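Local coordinates for protein cytochrome c (Chlorobaculum tepidum, PDB 3A9F) that probably carries electrons, through a single covalently bound heme c, as the cytochrome subunit of the photosynthetic P840 reaction centre, at residues A[23-28]-A[84-89]; A[35-40]-A[78-83]; A[40-45]-A[66-71]. One frame throughout, in Å; residues are numbered along the deposited sequence. Where two conformers were deposited one is given.

How the contacts relate
Along the chain the three contacts are nested: contact 3 (40-45 with 66-71) lies inside the loop closed by contact 2 (35-40 with 78-83), which lies inside that closed by contact 1 (23-28 with 84-89). Contacts 1 and 2, with centres about 11 Å apart, join the same pair of helices, 27-37 and 78-91, and touch where Ile84 meets Arg37 and Cys38. Contact 3 uses helix 61-70 instead and shares Lys40 with contact 2, their centres being about 8 Å apart; both touch the heme. Contacts 1 and 2 thus hold the N- and C-terminal helices together, while contact 3 holds the iron between its two protein ligands.

Contact 1 of 3, residues A[23-28]-A[84-89]; sequences AGFDFD and IGIWLH
Ile86 of helix 78-91 sets a methyl over the ring of Phe25, which lies in the loop leading into helix 27-37. This methyl, CG2, is over one face of the ring, 3.8 Å from the Phe25 centroid and 22° off the normal, a CH-pi contact. It is shifted toward the rim, so that Phe25 CE2 is its nearest atom at 3.5 Å. The other branch of Ile86 reaches the same ring, its CD1 lying 4.0 Å from Phe25 CE1. With CG anti to the backbone N, chi1 -177° carries the Phe25 ring out from the loop to lie under the Ile86 methyl.

Phe27, in the first turn of helix 27-37, is packed against its neighbour almost at right angles. Phe25 CD2 stands 3.3 Å above the plane of the Phe27 ring, over its centre, while Phe27 CG sits at the edge of Phe25. Phe27 also touches the opposing helix: CE1 comes 4.1 Å from Ile86 CG2, and CD1 lies 4.0 Å from Trp87 CD1, which is at the edge of the phenyl ring, close to its plane. Trp87 CD1 also comes within 3.3 Å of Phe27 O.

Ala21 lies against both Phe27 and Ile86, Lys91 makes a cation-pi contact with Phe27, and Asp26 N-caps helix 27-37 through Ala29 N. On the same C-terminal helix Ile84 and Leu88 touch the heme. Pairing of the N- and C-terminal helices is a hallmark of the cytochrome c fold, made here with aromatic residues at and just before the start of helix 27-37. No hydrogen bond or ion pair joins the two segments; their cohesion therefore rests on van der Waals and CH-pi packing, in which the two phenyl rings pack on Ile86 and Trp87 meets Phe27.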
loop_
_atom_site.group_PDB
_atom_site.type_symbol
_atom_site.label_atom_id
_atom_site.label_comp_id
_atom_site.label_asym_id
_atom_site.label_seq_id
_atom_site.Cartn_x
_atom_site.Cartn_y
_atom_site.Cartn_z
ATOM N N ALA A 23 -9.298 4.117 14.512
ATOM C CA ALA A 23 -10.573 3.484 14.820
ATOM C C ALA A 23 -11.610 4.015 13.853
ATOM O O ALA A 23 -11.732 5.231 13.674
ATOM C CB ALA A 23 -10.997 3.783 16.258
ATOM N N GLY A 24 -12.344 3.103 13.226
ATOM C CA GLY A 24 -13.354 3.512 12.263
ATOM C C GLY A 24 -12.862 3.746 10.838
ATOM O O GLY A 24 -13.619 4.227 9.984
ATOM N N PHE A 25 -11.601 3.417 10.563
ATOM C CA PHE A 25 -11.019 3.550 9.221
ATOM C C PHE A 25 -11.922 2.923 8.175
ATOM O O PHE A 25 -12.437 1.813 8.367
ATOM C CB PHE A 25 -9.656 2.862 9.242
ATOM C CG PHE A 25 -8.863 2.957 7.948
ATOM C CD1 PHE A 25 -8.158 4.105 7.603
ATOM C CD2 PHE A 25 -8.761 1.851 7.119
ATOM C CE1 PHE A 25 -7.421 4.138 6.402
ATOM C CE2 PHE A 25 -8.007 1.884 5.956
ATOM C CZ PHE A 25 -7.339 3.024 5.615
ATOM N N ASP A 26 -12.080 3.621 7.049
ATOM C CA ASP A 26 -12.919 3.140 5.956
ATOM C C ASP A 26 -12.060 2.273 5.036
ATOM O O ASP A 26 -11.403 2.749 4.095
ATOM C CB ASP A 26 -13.560 4.304 5.201
ATOM C CG ASP A 26 -14.566 3.849 4.155
ATOM O OD1 ASP A 26 -14.562 2.661 3.772
ATOM O OD2 ASP A 26 -15.372 4.704 3.715
ATOM N N PHE A 27 -12.075 0.976 5.305
ATOM C CA PHE A 27 -11.293 0.041 4.509
ATOM C C PHE A 27 -11.800 -0.091 3.078
ATOM O O PHE A 27 -11.016 -0.362 2.161
ATOM C CB PHE A 27 -11.237 -1.326 5.185
ATOM C CG PHE A 27 -10.375 -1.346 6.414
ATOM C CD1 PHE A 27 -8.991 -1.508 6.313
ATOM C CD2 PHE A 27 -10.952 -1.221 7.680
ATOM C CE1 PHE A 27 -8.186 -1.524 7.461
ATOM C CE2 PHE A 27 -10.153 -1.226 8.838
ATOM C CZ PHE A 27 -8.773 -1.385 8.727
ATOM N N ASP A 28 -13.103 0.097 2.871
ATOM C CA ASP A 28 -13.666 -0.025 1.519
ATOM C C ASP A 28 -13.136 1.077 0.622
ATOM O O ASP A 28 -12.728 0.819 -0.527
ATOM C CB ASP A 28 -15.200 0.004 1.554
ATOM C CG ASP A 28 -15.806 -1.228 2.227
ATOM O OD1 ASP A 28 -15.174 -2.314 2.226
ATOM O OD2 ASP A 28 -16.933 -1.104 2.754
ATOM N N ILE A 84 -2.979 3.668 1.659
ATOM C CA ILE A 84 -2.618 2.469 0.935
ATOM C C ILE A 84 -1.839 1.521 1.830
ATOM O O ILE A 84 -2.108 0.320 1.842
ATOM C CB ILE A 84 -1.815 2.842 -0.338
ATOM C CG1 ILE A 84 -2.749 3.507 -1.349
ATOM C CG2 ILE A 84 -1.113 1.593 -0.936
ATOM C CD1 ILE A 84 -2.024 4.225 -2.491
ATOM N N GLY A 85 -0.889 2.052 2.594
ATOM C CA GLY A 85 -0.118 1.205 3.509
ATOM C C GLY A 85 -0.988 0.514 4.546
ATOM O O GLY A 85 -0.800 -0.664 4.837
ATOM N N ILE A 86 -1.936 1.257 5.111
ATOM C CA ILE A 86 -2.840 0.662 6.091
ATOM C C ILE A 86 -3.634 -0.482 5.464
ATOM O O ILE A 86 -3.711 -1.568 6.030
ATOM C CB ILE A 86 -3.785 1.722 6.676
ATOM C CG1 ILE A 86 -3.002 2.679 7.589
ATOM C CG2 ILE A 86 -4.939 1.038 7.446
ATOM C CD1 ILE A 86 -3.747 3.994 7.879
ATOM N N TRP A 87 -4.211 -0.256 4.289
ATOM C CA TRP A 87 -5.030 -1.302 3.677
ATOM C C TRP A 87 -4.171 -2.511 3.309
ATOM O O TRP A 87 -4.551 -3.654 3.590
ATOM C CB TRP A 87 -5.802 -0.791 2.446
ATOM C CG TRP A 87 -6.804 -1.801 1.989
ATOM C CD1 TRP A 87 -8.098 -1.913 2.418
ATOM C CD2 TRP A 87 -6.581 -2.885 1.091
ATOM N NE1 TRP A 87 -8.703 -2.990 1.821
ATOM C CE2 TRP A 87 -7.795 -3.608 1.005
ATOM C CE3 TRP A 87 -5.480 -3.309 0.330
ATOM C CZ2 TRP A 87 -7.939 -4.736 0.187
ATOM C CZ3 TRP A 87 -5.621 -4.430 -0.481
ATOM C CH2 TRP A 87 -6.845 -5.133 -0.542
ATOM N N LEU A 88 -3.018 -2.283 2.679
ATOM C CA LEU A 88 -2.176 -3.422 2.310
ATOM C C LEU A 88 -1.722 -4.189 3.555
ATOM O O LEU A 88 -1.721 -5.433 3.557
ATOM C CB LEU A 88 -0.963 -2.970 1.520
ATOM C CG LEU A 88 -1.256 -2.465 0.115
ATOM C CD1 LEU A 88 -0.005 -1.761 -0.425
ATOM C CD2 LEU A 88 -1.716 -3.610 -0.807
ATOM N N HIS A 89 -1.356 -3.460 4.612
ATOM C CA HIS A 89 -0.885 -4.109 5.828
ATOM C C HIS A 89 -1.989 -4.960 6.470
ATOM O O HIS A 89 -1.741 -6.100 6.895
ATOM C CB HIS A 89 -0.347 -3.063 6.811
ATOM C CG HIS A 89 0.108 -3.649 8.104
ATOM N ND1 HIS A 89 -0.386 -3.230 9.317
ATOM C CD2 HIS A 89 0.986 -4.644 8.371
ATOM C CE1 HIS A 89 0.179 -3.937 10.281
ATOM N NE2 HIS A 89 1.016 -4.799 9.734
#

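Contact 2 of 3, residues A[35-40]-A[78-83]. With HEC (heme c), chain C.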
loop_
_atom_site.group_PDB
_atom_site.type_symbol
_atom_site.label_atom_id
_atom_site.label_comp_id
_atom_site.label_asym_id
_atom_site.label_seq_id
_atom_site.Cartn_x
_atom_site.Cartn_y
_atom_site.Cartn_z
ATOM N N ASP A 35 -6.599 0.271 -5.523
ATOM C CA ASP A 35 -6.899 -0.177 -6.883
ATOM C C ASP A 35 -6.507 0.883 -7.905
ATOM O O ASP A 35 -5.934 0.565 -8.946
ATOM C CB ASP A 35 -8.388 -0.504 -7.029
ATOM C CG ASP A 35 -8.799 -1.808 -6.349
ATOM O OD1 ASP A 35 -7.938 -2.575 -5.852
ATOM O OD2 ASP A 35 -10.029 -2.051 -6.305
ATOM N N VAL A 36 -6.792 2.146 -7.597
ATOM C CA VAL A 36 -6.447 3.238 -8.502
ATOM C C VAL A 36 -4.922 3.444 -8.585
ATOM O O VAL A 36 -4.375 3.567 -9.691
ATOM C CB VAL A 36 -7.139 4.567 -8.064
ATOM C CG1 VAL A 36 -6.659 5.753 -8.905
ATOM C CG2 VAL A 36 -8.643 4.443 -8.164
ATOM N N ARG A 37 -4.246 3.488 -7.440
ATOM C CA ARG A 37 -2.846 3.899 -7.440
ATOM C C ARG A 37 -1.876 2.777 -7.794
ATOM O O ARG A 37 -0.805 3.049 -8.315
ATOM C CB ARG A 37 -2.444 4.500 -6.092
ATOM C CG ARG A 37 -3.162 5.807 -5.751
ATOM C CD ARG A 37 -2.925 6.893 -6.780
ATOM N NE ARG A 37 -3.448 8.174 -6.306
ATOM C CZ ARG A 37 -4.062 9.074 -7.081
ATOM N NH1 ARG A 37 -4.294 8.822 -8.363
ATOM N NH2 ARG A 37 -4.457 10.236 -6.567
ATOM N N CYS A 38 -2.236 1.532 -7.503
ATOM C CA CYS A 38 -1.278 0.436 -7.610
ATOM C C CYS A 38 -1.520 -0.461 -8.815
ATOM O O CYS A 38 -0.937 -1.546 -8.895
ATOM C CB CYS A 38 -1.253 -0.383 -6.314
ATOM S SG CYS A 38 -0.841 0.590 -4.855
ATOM N N ASN A 39 -2.296 0.025 -9.784
ATOM C CA ASN A 39 -2.492 -0.681 -11.057
ATOM C C ASN A 39 -2.186 0.150 -12.287
ATOM O O ASN A 39 -2.559 -0.245 -13.396
ATOM C CB ASN A 39 -3.914 -1.236 -11.162
ATOM C CG ASN A 39 -4.146 -2.380 -10.204
ATOM O OD1 ASN A 39 -3.719 -3.498 -10.457
ATOM N ND2 ASN A 39 -4.813 -2.107 -9.103
ATOM N N LYS A 40 -1.483 1.268 -12.094
ATOM C CA LYS A 40 -1.196 2.178 -13.204
ATOM C C LYS A 40 0.004 1.743 -14.034
ATOM O O LYS A 40 -0.046 1.762 -15.270
ATOM C CB LYS A 40 -0.963 3.596 -12.693
ATOM C CG LYS A 40 -2.240 4.311 -12.291
ATOM C CD LYS A 40 -3.130 4.627 -13.512
ATOM C CE LYS A 40 -4.275 5.580 -13.177
ATOM N NZ LYS A 40 -5.169 5.019 -12.148
ATOM N N ASP A 78 1.318 11.965 -0.103
ATOM C CA ASP A 78 1.644 11.431 1.220
ATOM C C ASP A 78 0.415 10.814 1.893
ATOM O O ASP A 78 0.511 9.764 2.541
ATOM C CB ASP A 78 2.265 12.497 2.131
ATOM C CG ASP A 78 3.712 12.816 1.769
ATOM O OD1 ASP A 78 4.366 12.033 1.049
ATOM O OD2 ASP A 78 4.197 13.865 2.236
ATOM N N ASP A 79 -0.741 11.462 1.762
ATOM C CA ASP A 79 -1.961 10.886 2.329
ATOM C C ASP A 79 -2.365 9.586 1.645
ATOM O O ASP A 79 -2.789 8.636 2.307
ATOM C CB ASP A 79 -3.108 11.877 2.289
ATOM C CG ASP A 79 -2.990 12.928 3.336
ATOM O OD1 ASP A 79 -2.571 12.597 4.458
ATOM O OD2 ASP A 79 -3.344 14.085 3.037
ATOM N N ASP A 80 -2.219 9.523 0.325
ATOM C CA ASP A 80 -2.502 8.277 -0.381
ATOM C C ASP A 80 -1.606 7.169 0.180
ATOM O O ASP A 80 -2.053 6.041 0.386
ATOM C CB ASP A 80 -2.167 8.376 -1.878
ATOM C CG ASP A 80 -3.075 9.276 -2.690
ATOM O OD1 ASP A 80 -4.170 9.627 -2.236
ATOM O OD2 ASP A 80 -2.665 9.596 -3.855
ATOM N N ALA A 81 -0.323 7.476 0.396
ATOM C CA ALA A 81 0.614 6.462 0.857
ATOM C C ALA A 81 0.212 5.945 2.226
ATOM O O ALA A 81 0.342 4.750 2.487
ATOM C CB ALA A 81 2.024 7.014 0.885
ATOM N N LYS A 82 -0.291 6.827 3.096
ATOM C CA LYS A 82 -0.743 6.380 4.419
ATOM C C LYS A 82 -1.926 5.423 4.296
ATOM O O LYS A 82 -1.937 4.337 4.896
ATOM C CB LYS A 82 -1.140 7.582 5.281
ATOM C CG LYS A 82 0.025 8.459 5.719
ATOM C CD LYS A 82 -0.535 9.715 6.376
ATOM C CE LYS A 82 0.484 10.624 6.995
ATOM N NZ LYS A 82 -0.214 11.799 7.580
ATOM N N THR A 83 -2.922 5.812 3.502
ATOM C CA THR A 83 -4.127 4.990 3.317
ATOM C C THR A 83 -3.799 3.640 2.701
ATOM O O THR A 83 -4.290 2.603 3.143
ATOM C CB THR A 83 -5.116 5.772 2.456
ATOM O OG1 THR A 83 -5.503 6.953 3.170
ATOM C CG2 THR A 83 -6.351 4.945 2.097
HETATM FE FE HEC C . 5.155 -0.749 -8.236
HETATM C CHA HEC C . 7.672 -2.995 -8.720
HETATM C CHB HEC C . 4.055 -2.595 -5.547
HETATM C CHC HEC C . 2.602 1.457 -7.766
HETATM C CHD HEC C . 6.325 1.163 -10.799
HETATM N NA HEC C . 5.747 -2.446 -7.325
HETATM C C1A HEC C . 6.832 -3.232 -7.671
HETATM C C2A HEC C . 6.952 -4.329 -6.736
HETATM C C3A HEC C . 5.953 -4.195 -5.842
HETATM C C4A HEC C . 5.174 -3.042 -6.212
HETATM C CMA HEC C . 5.599 -5.091 -4.640
HETATM C CAA HEC C . 8.060 -5.396 -6.780
HETATM C CBA HEC C . 9.266 -4.894 -5.992
HETATM C CGA HEC C . 10.319 -5.957 -5.850
HETATM O O1A HEC C . 10.533 -6.744 -6.798
HETATM O O2A HEC C . 10.947 -6.011 -4.779
HETATM N NB HEC C . 3.574 -0.625 -6.949
HETATM C C1B HEC C . 3.355 -1.454 -5.862
HETATM C C2B HEC C . 2.285 -0.897 -5.070
HETATM C C3B HEC C . 1.894 0.234 -5.681
HETATM C C4B HEC C . 2.687 0.425 -6.862
HETATM C CMB HEC C . 1.802 -1.547 -3.756
HETATM C CAB HEC C . 0.865 1.294 -5.280
HETATM C CBB HEC C . 1.392 2.031 -4.021
HETATM N NC HEC C . 4.570 0.976 -9.132
HETATM C C1C HEC C . 3.458 1.722 -8.805
HETATM C C2C HEC C . 3.355 2.824 -9.721
HETATM C C3C HEC C . 4.380 2.725 -10.600
HETATM C C4C HEC C . 5.171 1.589 -10.207
HETATM C CMC HEC C . 2.187 3.816 -9.726
HETATM C CAC HEC C . 4.748 3.616 -11.808
HETATM C CBC HEC C . 4.895 5.117 -11.451
HETATM N ND HEC C . 6.736 -0.900 -9.538
HETATM C C1D HEC C . 7.055 0.043 -10.504
HETATM C C2D HEC C . 8.265 -0.348 -11.184
HETATM C C3D HEC C . 8.673 -1.624 -10.552
HETATM C C4D HEC C . 7.691 -1.906 -9.542
HETATM C CMD HEC C . 8.927 0.449 -12.294
HETATM C CAD HEC C . 9.904 -2.452 -10.921
HETATM C CBD HEC C . 11.157 -1.880 -10.267
HETATM C CGD HEC C . 11.107 -2.151 -8.794
HETATM O O1D HEC C . 11.121 -3.341 -8.392
HETATM O O2D HEC C . 11.019 -1.162 -8.026
#
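The nearest CA atoms, those of Arg37 and Asp80, are 8.3 Å apart, so the last turn of helix 27-37 and the first turns of helix 78-91 are bridged by side chains. Arg37 NE donates to Asp80 OD2 at 2.9 Å with an N-H...O angle of 151°, and Arg37 NH2 adds a weak bond to the same oxygen at 3.3 Å. Both bonds of this salt bridge end on the one oxygen, OD2, which lies at the edge of the guanidinium, near its plane. The guanidinium and carboxylate planes are 52° apart, and NE meets OD2 from above the carboxylate plane. A bend at chi2 (-59°) turns the arginine chain so that NE, rather than the far end alone, faces Asp80 OD2, with Ile76 and Ile84 packed against the chain. A leucine in place of Arg37 would probably leave the Asp80 carboxylate without its charged mate and the two helices without this polar tie.

Directly after Arg37 comes the heme-attachment motif CXXCH, here Cys38-Asn39-Lys40-Cys41-His42. Cys38 SG forms a thioether to heme CAB, with a bond of 1.9 Å. The two residues between the cysteines fold back on the helix end: Asn39 ND2 donates to a lone pair of Asp35 O at 2.9 Å, almost straight, and Lys40 NZ bonds to Val36 O at 3.0 Å.

Contact 3 of 3, residues A[40-45]-A[66-71]. With HEC (heme c), chain C.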
loop_
_atom_site.group_PDB
_atom_site.type_symbol
_atom_site.label_atom_id
_atom_site.label_comp_id
_atom_site.label_asym_id
_atom_site.label_seq_id
_atom_site.Cartn_x
_atom_site.Cartn_y
_atom_site.Cartn_z
ATOM N N LYS A 40 -1.483 1.268 -12.094
ATOM C CA LYS A 40 -1.196 2.178 -13.204
ATOM C C LYS A 40 0.004 1.743 -14.034
ATOM O O LYS A 40 -0.046 1.762 -15.270
ATOM C CB LYS A 40 -0.963 3.596 -12.693
ATOM C CG LYS A 40 -2.240 4.311 -12.291
ATOM C CD LYS A 40 -3.130 4.627 -13.512
ATOM C CE LYS A 40 -4.275 5.580 -13.177
ATOM N NZ LYS A 40 -5.169 5.019 -12.148
ATOM N N CYS A 41 1.100 1.380 -13.368
ATOM C CA CYS A 41 2.336 1.023 -14.090
ATOM C C CYS A 41 2.509 -0.460 -14.302
ATOM O O CYS A 41 3.231 -0.888 -15.197
ATOM C CB CYS A 41 3.542 1.562 -13.342
ATOM S SG CYS A 41 3.500 3.350 -13.151
ATOM N N HIS A 42 1.889 -1.231 -13.423
ATOM C CA HIS A 42 1.863 -2.678 -13.458
ATOM C C HIS A 42 0.633 -3.069 -12.664
ATOM O O HIS A 42 0.159 -2.303 -11.813
ATOM C CB HIS A 42 3.125 -3.277 -12.802
ATOM C CG HIS A 42 3.365 -2.809 -11.388
ATOM N ND1 HIS A 42 2.734 -3.368 -10.290
ATOM C CD2 HIS A 42 4.193 -1.856 -10.895
ATOM C CE1 HIS A 42 3.145 -2.766 -9.190
ATOM N NE2 HIS A 42 4.035 -1.847 -9.520
ATOM N N THR A 43 0.084 -4.239 -12.924
ATOM C CA THR A 43 -0.993 -4.709 -12.066
ATOM C C THR A 43 -0.451 -5.036 -10.674
ATOM O O THR A 43 0.703 -5.468 -10.500
ATOM C CB THR A 43 -1.699 -5.952 -12.612
ATOM O OG1 THR A 43 -0.782 -7.046 -12.577
ATOM C CG2 THR A 43 -2.211 -5.721 -14.014
ATOM N N LEU A 44 -1.282 -4.818 -9.665
ATOM C CA LEU A 44 -0.911 -5.251 -8.336
ATOM C C LEU A 44 -0.802 -6.776 -8.327
ATOM O O LEU A 44 0.097 -7.332 -7.683
ATOM C CB LEU A 44 -1.909 -4.731 -7.297
ATOM C CG LEU A 44 -1.622 -5.049 -5.836
ATOM C CD1 LEU A 44 -0.212 -4.600 -5.436
ATOM C CD2 LEU A 44 -2.673 -4.392 -4.947
ATOM N N ASP A 45 -1.677 -7.449 -9.075
ATOM C CA ASP A 45 -1.619 -8.916 -9.188
ATOM C C ASP A 45 -0.230 -9.415 -9.574
ATOM O O ASP A 45 0.241 -10.422 -9.031
ATOM C CB ASP A 45 -2.602 -9.432 -10.233
ATOM C CG ASP A 45 -4.044 -9.426 -9.766
ATOM O OD1 ASP A 45 -4.313 -9.269 -8.560
ATOM O OD2 ASP A 45 -4.926 -9.611 -10.633
ATOM N N LYS A 66 6.340 3.797 -0.194
ATOM C CA LYS A 66 7.083 5.043 -0.344
ATOM C C LYS A 66 8.058 4.993 -1.533
ATOM O O LYS A 66 8.264 6.008 -2.213
ATOM C CB LYS A 66 7.783 5.436 0.969
ATOM C CG LYS A 66 6.819 5.740 2.146
ATOM C CD LYS A 66 5.838 6.910 1.948
ATOM C CE LYS A 66 6.511 8.263 2.116
ATOM N NZ LYS A 66 5.526 9.391 2.017
ATOM N N ARG A 67 8.634 3.820 -1.811
ATOM C CA ARG A 67 9.470 3.664 -2.997
ATOM C C ARG A 67 8.650 3.920 -4.255
ATOM O O ARG A 67 9.063 4.684 -5.134
ATOM C CB ARG A 67 10.088 2.275 -3.045
ATOM C CG ARG A 67 11.104 2.117 -4.137
ATOM C CD ARG A 67 11.842 0.819 -3.957
ATOM N NE ARG A 67 12.597 0.780 -2.708
ATOM C CZ ARG A 67 13.098 -0.326 -2.169
ATOM N NH1 ARG A 67 12.919 -1.497 -2.760
ATOM N NH2 ARG A 67 13.775 -0.264 -1.033
ATOM N N MET A 68 7.478 3.296 -4.340
ATOM C CA MET A 68 6.605 3.523 -5.489
ATOM C C MET A 68 6.191 4.990 -5.605
ATOM O O MET A 68 6.201 5.566 -6.700
ATOM C CB MET A 68 5.387 2.599 -5.418
ATOM C CG MET A 68 5.760 1.126 -5.382
ATOM S SD MET A 68 6.506 0.602 -6.964
ATOM C CE MET A 68 7.879 -0.322 -6.269
ATOM N N GLN A 69 5.869 5.604 -4.474
ATOM C CA GLN A 69 5.509 7.011 -4.482
ATOM C C GLN A 69 6.590 7.875 -5.109
ATOM O O GLN A 69 6.292 8.815 -5.855
ATOM C CB GLN A 69 5.240 7.495 -3.069
ATOM C CG GLN A 69 4.939 9.004 -3.001
ATOM C CD GLN A 69 4.743 9.510 -1.609
ATOM O OE1 GLN A 69 5.206 8.909 -0.663
ATOM N NE2 GLN A 69 4.037 10.617 -1.475
ATOM N N GLY A 70 7.846 7.563 -4.799
ATOM C CA GLY A 70 8.955 8.368 -5.306
ATOM C C GLY A 70 9.236 8.219 -6.791
ATOM O O GLY A 70 9.978 9.030 -7.349
ATOM N N PHE A 71 8.669 7.200 -7.441
ATOM C CA PHE A 71 8.889 7.041 -8.883
ATOM C C PHE A 71 8.169 8.146 -9.665
ATOM O O PHE A 71 7.072 8.557 -9.300
ATOM C CB PHE A 71 8.380 5.684 -9.382
ATOM C CG PHE A 71 9.181 4.489 -8.911
ATOM C CD1 PHE A 71 10.447 4.626 -8.331
ATOM C CD2 PHE A 71 8.656 3.216 -9.058
ATOM C CE1 PHE A 71 11.172 3.501 -7.907
ATOM C CE2 PHE A 71 9.385 2.082 -8.660
ATOM C CZ PHE A 71 10.639 2.236 -8.076
HETATM FE FE HEC C . 5.155 -0.749 -8.236
HETATM C CHA HEC C . 7.672 -2.995 -8.720
HETATM C CHB HEC C . 4.055 -2.595 -5.547
HETATM C CHC HEC C . 2.602 1.457 -7.766
HETATM C CHD HEC C . 6.325 1.163 -10.799
HETATM N NA HEC C . 5.747 -2.446 -7.325
HETATM C C1A HEC C . 6.832 -3.232 -7.671
HETATM C C2A HEC C . 6.952 -4.329 -6.736
HETATM C C3A HEC C . 5.953 -4.195 -5.842
HETATM C C4A HEC C . 5.174 -3.042 -6.212
HETATM C CMA HEC C . 5.599 -5.091 -4.640
HETATM C CAA HEC C . 8.060 -5.396 -6.780
HETATM C CBA HEC C . 9.266 -4.894 -5.992
HETATM C CGA HEC C . 10.319 -5.957 -5.850
HETATM O O1A HEC C . 10.533 -6.744 -6.798
HETATM O O2A HEC C . 10.947 -6.011 -4.779
HETATM N NB HEC C . 3.574 -0.625 -6.949
HETATM C C1B HEC C . 3.355 -1.454 -5.862
HETATM C C2B HEC C . 2.285 -0.897 -5.070
HETATM C C3B HEC C . 1.894 0.234 -5.681
HETATM C C4B HEC C . 2.687 0.425 -6.862
HETATM C CMB HEC C . 1.802 -1.547 -3.756
HETATM C CAB HEC C . 0.865 1.294 -5.280
HETATM C CBB HEC C . 1.392 2.031 -4.021
HETATM N NC HEC C . 4.570 0.976 -9.132
HETATM C C1C HEC C . 3.458 1.722 -8.805
HETATM C C2C HEC C . 3.355 2.824 -9.721
HETATM C C3C HEC C . 4.380 2.725 -10.600
HETATM C C4C HEC C . 5.171 1.589 -10.207
HETATM C CMC HEC C . 2.187 3.816 -9.726
HETATM C CAC HEC C . 4.748 3.616 -11.808
HETATM C CBC HEC C . 4.895 5.117 -11.451
HETATM N ND HEC C . 6.736 -0.900 -9.538
HETATM C C1D HEC C . 7.055 0.043 -10.504
HETATM C C2D HEC C . 8.265 -0.348 -11.184
HETATM C C3D HEC C . 8.673 -1.624 -10.552
HETATM C C4D HEC C . 7.691 -1.906 -9.542
HETATM C CMD HEC C . 8.927 0.449 -12.294
HETATM C CAD HEC C . 9.904 -2.452 -10.921
HETATM C CBD HEC C . 11.157 -1.880 -10.267
HETATM C CGD HEC C . 11.107 -2.151 -8.794
HETATM O O1D HEC C . 11.121 -3.341 -8.392
HETATM O O2D HEC C . 11.019 -1.162 -8.026
#
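His42 and Met68 face each other across the heme, His42 NE2 and Met68 SD being 4.3 Å apart with the iron between them. Lys66, on helix 61-70 and away from the iron, donates from NZ to a lone pair of Gln69 OE1 at 2.7 Å and also forms a salt bridge with Asp78. Arg67 contributes its carbonyl O, which rests over one face of the Phe71 ring toward the rim.

Met68 binds the iron through SD at 2.3 Å. Its chain is bent at chi2 and chi3, which lays CG and CE flat over the porphyrin, CG near heme NB and CE near heme NA. On the other side His42 NE2 binds the iron at 2.0 Å, so the sulfur lies at the edge of the imidazole, near its plane. A chi1 of 55° carries the His42 ring from the loop to the iron. The far nitrogen, ND1, donates to Thr43 O at 2.9 Å and 175°; this bond lies in the ring plane, though it meets the carbonyl from well above its own plane. This near-straight bond helps fix the ring's rotation about the Fe-N bond and would probably make the imidazole a stronger electron donor to iron. Next to it, Cys41 SG is joined to heme CAC by a 1.9 Å thioether.

Gln69 ties its amide to Asp78 and to Ile76 O. Phe71 follows, its CD2 3.6 Å from heme CHD, with propionate O2D at the ring's edge. Histidine from a CXXCH motif and methionine from a later segment, as the two axial ligands of a six-coordinate iron, are the signature of the class I cytochrome c heme site.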